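Local coordinates for protein ALKF (Bacillus cereus, PDB 3ZBO) that is of uncertain function but belongs to a family related to the HEAT-like repeat DNA glycosylases and has affinity for branched DNA structures, at residues L109-D120 against G134-R145. Numbering follows the deposited sequence.
Sequences LSESNIAQDVAD and GWSCYCWLLGNR
Cys137 is the knob of this contact: its small side chain fits among Leu109, Ser110, Ala115 and Ala119, where helix 98-110 ends and helix 115-124 begins. With SG anti to the backbone N (chi1 -179°), the thiol reaches across until Cys137 SG lies 3.7 Å from Leu109 CG. Ala119 and Gly134 keep the neighbouring approach close. Ala119 CB packs 3.7 Å from Tyr138 CE1, and the bare Gly134 lets the two backbones come within 4.0 Å, Ala119 CA to Gly134 CA. Further along, Leu141 straddles Ala115 with both methyls, Leu141 CD2 being 3.8 Å from Ala115 CB, while the CB atoms of Ser110 and Trp140 meet nearby. The indole beyond turns away, and Trp140 NE1 is hydrogen-bonded to Asp102 O.

The polar contacts lie towards the two ends. Tyr138 OH donates to Asp120 OD1 (2.6 Å), meeting it on the syn side but 31° out of the carboxylate plane; the ring and carboxylate planes are nearly parallel, with OD1 at the ring edge. Gln116 crosses the same phenol, Gln116 CG lying 3.8 Å from Tyr138 CZ. Lys154 hydrogen-bonds to Tyr138 OH and Gln116 OE1 and forms a salt bridge with Asp120.

At the other end Arg145, bent at chi2 (-69°), suits the interhelical turn because one guanidinium nitrogen carries two N-H groups. Arg145 NH2 donates to Ser110 O (2.8 Å), from above that carbonyl plane, and to Ser112 O (3.2 Å), within its plane; both oxygens lie at the guanidinium edge. Ser112 OG accepts from Ile114 N, making an ST turn, and also donates to Leu109 O.

A nearly antiparallel helix pair of this HEAT-like protein thus combines a tight small-residue interface with hydrogen bonds at both ends, and Lys154 would probably favour a negatively charged Asp120.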
loop_
_atom_site.group_PDB
_atom_site.type_symbol
_atom_site.label_atom_id
_atom_site.label_comp_id
_atom_site.label_asym_id
_atom_site.label_seq_id
_atom_site.Cartn_x
_atom_site.Cartn_y
_atom_site.Cartn_z
ATOM N N LEU A 109 -7.278 0.453 -4.445
ATOM C CA LEU A 109 -7.125 -0.041 -5.855
ATOM C C LEU A 109 -7.123 -1.556 -5.965
ATOM O O LEU A 109 -7.712 -2.124 -6.906
ATOM C CB LEU A 109 -5.871 0.592 -6.505
ATOM C CG LEU A 109 -5.562 0.171 -7.973
ATOM C CD1 LEU A 109 -6.754 0.673 -8.880
ATOM C CD2 LEU A 109 -4.259 0.769 -8.426
ATOM N N SER A 110 -6.467 -2.223 -5.000
ATOM C CA SER A 110 -6.394 -3.706 -5.050
ATOM C C SER A 110 -7.770 -4.340 -4.898
ATOM O O SER A 110 -7.874 -5.541 -5.197
ATOM C CB SER A 110 -5.386 -4.216 -3.937
ATOM O OG SER A 110 -6.011 -4.098 -2.681
ATOM N N GLU A 111 -8.756 -3.555 -4.466
ATOM C CA GLU A 111 -10.122 -4.079 -4.240
ATOM C C GLU A 111 -11.038 -3.697 -5.396
ATOM O O GLU A 111 -12.243 -3.998 -5.338
ATOM C CB GLU A 111 -10.664 -3.540 -2.923
ATOM C CG GLU A 111 -9.977 -4.168 -1.651
ATOM C CD GLU A 111 -10.184 -5.678 -1.565
ATOM O OE1 GLU A 111 -11.296 -6.145 -1.910
ATOM O OE2 GLU A 111 -9.245 -6.402 -1.162
ATOM N N SER A 112 -10.482 -3.030 -6.409
ATOM C CA SER A 112 -11.264 -2.631 -7.556
ATOM C C SER A 112 -11.221 -3.721 -8.618
ATOM O O SER A 112 -10.518 -4.714 -8.504
ATOM C CB SER A 112 -10.649 -1.337 -8.113
ATOM O OG SER A 112 -9.555 -1.691 -8.903
ATOM N N ASN A 113 -11.919 -3.444 -9.741
ATOM C CA ASN A 113 -11.866 -4.318 -10.889
ATOM C C ASN A 113 -10.905 -3.872 -11.935
ATOM O O ASN A 113 -10.856 -4.481 -12.987
ATOM C CB ASN A 113 -13.291 -4.391 -11.532
ATOM C CG ASN A 113 -14.333 -4.995 -10.594
ATOM O OD1 ASN A 113 -15.510 -4.526 -10.541
ATOM N ND2 ASN A 113 -13.946 -6.012 -9.870
ATOM N N ILE A 114 -10.074 -2.842 -11.685
ATOM C CA ILE A 114 -9.171 -2.345 -12.703
ATOM C C ILE A 114 -7.750 -2.231 -12.150
ATOM O O ILE A 114 -6.907 -1.498 -12.627
ATOM C CB ILE A 114 -9.623 -0.953 -13.219
ATOM C CG1 ILE A 114 -9.887 0.019 -12.051
ATOM C CG2 ILE A 114 -10.973 -1.149 -13.925
ATOM C CD1 ILE A 114 -10.115 1.433 -12.498
ATOM N N ALA A 115 -7.448 -3.063 -11.140
ATOM C CA ALA A 115 -6.218 -2.932 -10.358
ATOM C C ALA A 115 -4.961 -3.052 -11.185
ATOM O O ALA A 115 -4.064 -2.174 -11.140
ATOM C CB ALA A 115 -6.224 -3.930 -9.202
ATOM N N GLN A 116 -4.811 -4.152 -11.963
ATOM C CA GLN A 116 -3.568 -4.303 -12.678
ATOM C C GLN A 116 -3.398 -3.247 -13.773
ATOM O O GLN A 116 -2.284 -2.749 -13.974
ATOM C CB GLN A 116 -3.413 -5.726 -13.319
ATOM C CG GLN A 116 -3.264 -6.831 -12.263
ATOM C CD GLN A 116 -2.982 -8.169 -12.910
ATOM O OE1 GLN A 116 -2.095 -8.305 -13.797
ATOM N NE2 GLN A 116 -3.686 -9.184 -12.335
ATOM N N ASP A 117 -4.485 -2.869 -14.452
ATOM C CA ASP A 117 -4.314 -1.887 -15.537
ATOM C C ASP A 117 -3.807 -0.547 -14.978
ATOM O O ASP A 117 -2.877 0.081 -15.503
ATOM C CB ASP A 117 -5.640 -1.694 -16.203
ATOM C CG ASP A 117 -5.990 -2.872 -17.121
ATOM O OD1 ASP A 117 -5.061 -3.686 -17.469
ATOM O OD2 ASP A 117 -7.180 -2.961 -17.478
ATOM N N VAL A 118 -4.418 -0.079 -13.858
ATOM C CA VAL A 118 -4.047 1.178 -13.264
ATOM C C VAL A 118 -2.650 1.055 -12.598
ATOM O O VAL A 118 -1.779 1.905 -12.815
ATOM C CB VAL A 118 -5.048 1.618 -12.236
ATOM C CG1 VAL A 118 -4.553 2.933 -11.552
ATOM C CG2 VAL A 118 -6.405 1.866 -12.916
ATOM N N ALA A 119 -2.422 -0.025 -11.877
ATOM C CA ALA A 119 -1.079 -0.171 -11.255
ATOM C C ALA A 119 0.035 -0.218 -12.261
ATOM O O ALA A 119 1.109 0.324 -12.055
ATOM C CB ALA A 119 -1.053 -1.478 -10.404
ATOM N N ASP A 120 -0.201 -0.899 -13.374
ATOM C CA ASP A 120 0.811 -0.898 -14.464
ATOM C C ASP A 120 1.145 0.498 -15.015
ATOM O O ASP A 120 2.353 0.859 -15.217
ATOM C CB ASP A 120 0.397 -1.789 -15.626
ATOM C CG ASP A 120 0.327 -3.267 -15.267
ATOM O OD1 ASP A 120 0.975 -3.709 -14.256
ATOM O OD2 ASP A 120 -0.279 -4.010 -16.065
ATOM N N GLY A 134 1.809 1.630 -7.321
ATOM C CA GLY A 134 1.538 0.575 -8.263
ATOM C C GLY A 134 2.219 -0.733 -7.796
ATOM O O GLY A 134 1.554 -1.782 -7.858
ATOM N N TRP A 135 3.481 -0.689 -7.331
ATOM C CA TRP A 135 4.172 -1.929 -6.775
ATOM C C TRP A 135 3.424 -2.387 -5.566
ATOM O O TRP A 135 3.223 -3.614 -5.413
ATOM C CB TRP A 135 5.615 -1.596 -6.451
ATOM C CG TRP A 135 6.449 -1.386 -7.717
ATOM C CD1 TRP A 135 6.959 -0.230 -8.222
ATOM C CD2 TRP A 135 6.942 -2.453 -8.578
ATOM N NE1 TRP A 135 7.675 -0.487 -9.384
ATOM C CE2 TRP A 135 7.695 -1.844 -9.598
ATOM C CE3 TRP A 135 6.814 -3.866 -8.556
ATOM C CZ2 TRP A 135 8.341 -2.572 -10.621
ATOM C CZ3 TRP A 135 7.430 -4.606 -9.541
ATOM C CH2 TRP A 135 8.200 -3.990 -10.586
ATOM N N SER A 136 2.991 -1.441 -4.692
ATOM C CA SER A 136 2.262 -1.854 -3.481
ATOM C C SER A 136 0.948 -2.594 -3.861
ATOM O O SER A 136 0.648 -3.600 -3.239
ATOM C CB SER A 136 1.922 -0.657 -2.597
ATOM O OG SER A 136 3.158 -0.027 -2.098
ATOM N N CYS A 137 0.241 -2.051 -4.837
ATOM C CA CYS A 137 -1.030 -2.701 -5.226
ATOM C C CYS A 137 -0.747 -4.107 -5.650
ATOM O O CYS A 137 -1.561 -4.985 -5.242
ATOM C CB CYS A 137 -1.555 -1.870 -6.371
ATOM S SG CYS A 137 -3.169 -2.535 -6.967
ATOM N N TYR A 138 0.321 -4.367 -6.397
ATOM C CA TYR A 138 0.601 -5.768 -6.743
ATOM C C TYR A 138 0.809 -6.625 -5.499
ATOM O O TYR A 138 0.413 -7.801 -5.467
ATOM C CB TYR A 138 1.766 -5.979 -7.708
ATOM C CG TYR A 138 1.314 -5.889 -9.136
ATOM C CD1 TYR A 138 1.253 -4.656 -9.802
ATOM C CD2 TYR A 138 0.860 -7.052 -9.784
ATOM C CE1 TYR A 138 0.790 -4.627 -11.125
ATOM C CE2 TYR A 138 0.438 -6.984 -11.148
ATOM C CZ TYR A 138 0.401 -5.802 -11.743
ATOM O OH TYR A 138 -0.040 -5.799 -13.054
ATOM N N CYS A 139 1.523 -6.106 -4.507
ATOM C CA CYS A 139 1.702 -6.917 -3.275
ATOM C C CYS A 139 0.345 -7.244 -2.671
ATOM O O CYS A 139 0.158 -8.399 -2.231
ATOM C CB CYS A 139 2.508 -6.152 -2.240
ATOM S SG CYS A 139 4.160 -5.741 -2.751
ATOM N N TRP A 140 -0.624 -6.297 -2.631
ATOM C CA TRP A 140 -1.909 -6.571 -2.018
ATOM C C TRP A 140 -2.690 -7.517 -2.890
ATOM O O TRP A 140 -3.404 -8.391 -2.329
ATOM C CB TRP A 140 -2.722 -5.259 -1.809
ATOM C CG TRP A 140 -1.863 -4.188 -1.143
ATOM C CD1 TRP A 140 -1.946 -2.846 -1.481
ATOM C CD2 TRP A 140 -0.820 -4.284 -0.140
ATOM N NE1 TRP A 140 -1.045 -2.094 -0.734
ATOM C CE2 TRP A 140 -0.292 -2.945 0.025
ATOM C CE3 TRP A 140 -0.168 -5.372 0.557
ATOM C CZ2 TRP A 140 0.703 -2.643 0.954
ATOM C CZ3 TRP A 140 0.815 -5.087 1.427
ATOM C CH2 TRP A 140 1.299 -3.718 1.624
ATOM N N LEU A 141 -2.579 -7.387 -4.213
ATOM C CA LEU A 141 -3.320 -8.336 -5.110
ATOM C C LEU A 141 -2.779 -9.752 -4.943
ATOM O O LEU A 141 -3.576 -10.732 -4.894
ATOM C CB LEU A 141 -3.078 -7.931 -6.561
ATOM C CG LEU A 141 -3.786 -6.680 -7.009
ATOM C CD1 LEU A 141 -3.267 -6.406 -8.372
ATOM C CD2 LEU A 141 -5.295 -6.867 -7.015
ATOM N N LEU A 142 -1.473 -9.913 -4.806
ATOM C CA LEU A 142 -0.903 -11.314 -4.688
ATOM C C LEU A 142 -1.396 -11.934 -3.386
ATOM O O LEU A 142 -1.436 -13.174 -3.299
ATOM C CB LEU A 142 0.584 -11.189 -4.687
ATOM C CG LEU A 142 1.139 -10.907 -6.044
ATOM C CD1 LEU A 142 2.611 -10.431 -5.976
ATOM C CD2 LEU A 142 0.972 -12.095 -7.074
ATOM N N GLY A 143 -1.875 -11.121 -2.396
ATOM C CA GLY A 143 -2.518 -11.725 -1.195
ATOM C C GLY A 143 -4.026 -11.885 -1.219
ATOM O O GLY A 143 -4.603 -12.601 -0.342
ATOM N N ASN A 144 -4.712 -11.235 -2.153
ATOM C CA ASN A 144 -6.165 -11.363 -2.197
ATOM C C ASN A 144 -6.666 -11.906 -3.536
ATOM O O ASN A 144 -7.853 -11.809 -3.833
ATOM C CB ASN A 144 -6.844 -10.046 -1.835
ATOM C CG ASN A 144 -8.307 -10.237 -1.463
ATOM O OD1 ASN A 144 -8.686 -11.266 -0.894
ATOM N ND2 ASN A 144 -9.113 -9.257 -1.769
ATOM N N ARG A 145 -5.760 -12.555 -4.289
ATOM C CA ARG A 145 -6.204 -13.099 -5.580
ATOM C C ARG A 145 -5.572 -14.453 -5.729
ATOM O O ARG A 145 -4.459 -14.752 -5.292
ATOM C CB ARG A 145 -5.757 -12.232 -6.784
ATOM C CG ARG A 145 -6.280 -10.783 -6.840
ATOM C CD ARG A 145 -7.715 -10.599 -7.101
ATOM N NE ARG A 145 -7.979 -9.168 -6.843
ATOM C CZ ARG A 145 -8.966 -8.483 -7.348
ATOM N NH1 ARG A 145 -9.864 -9.086 -8.158
ATOM N NH2 ARG A 145 -9.035 -7.198 -7.080
#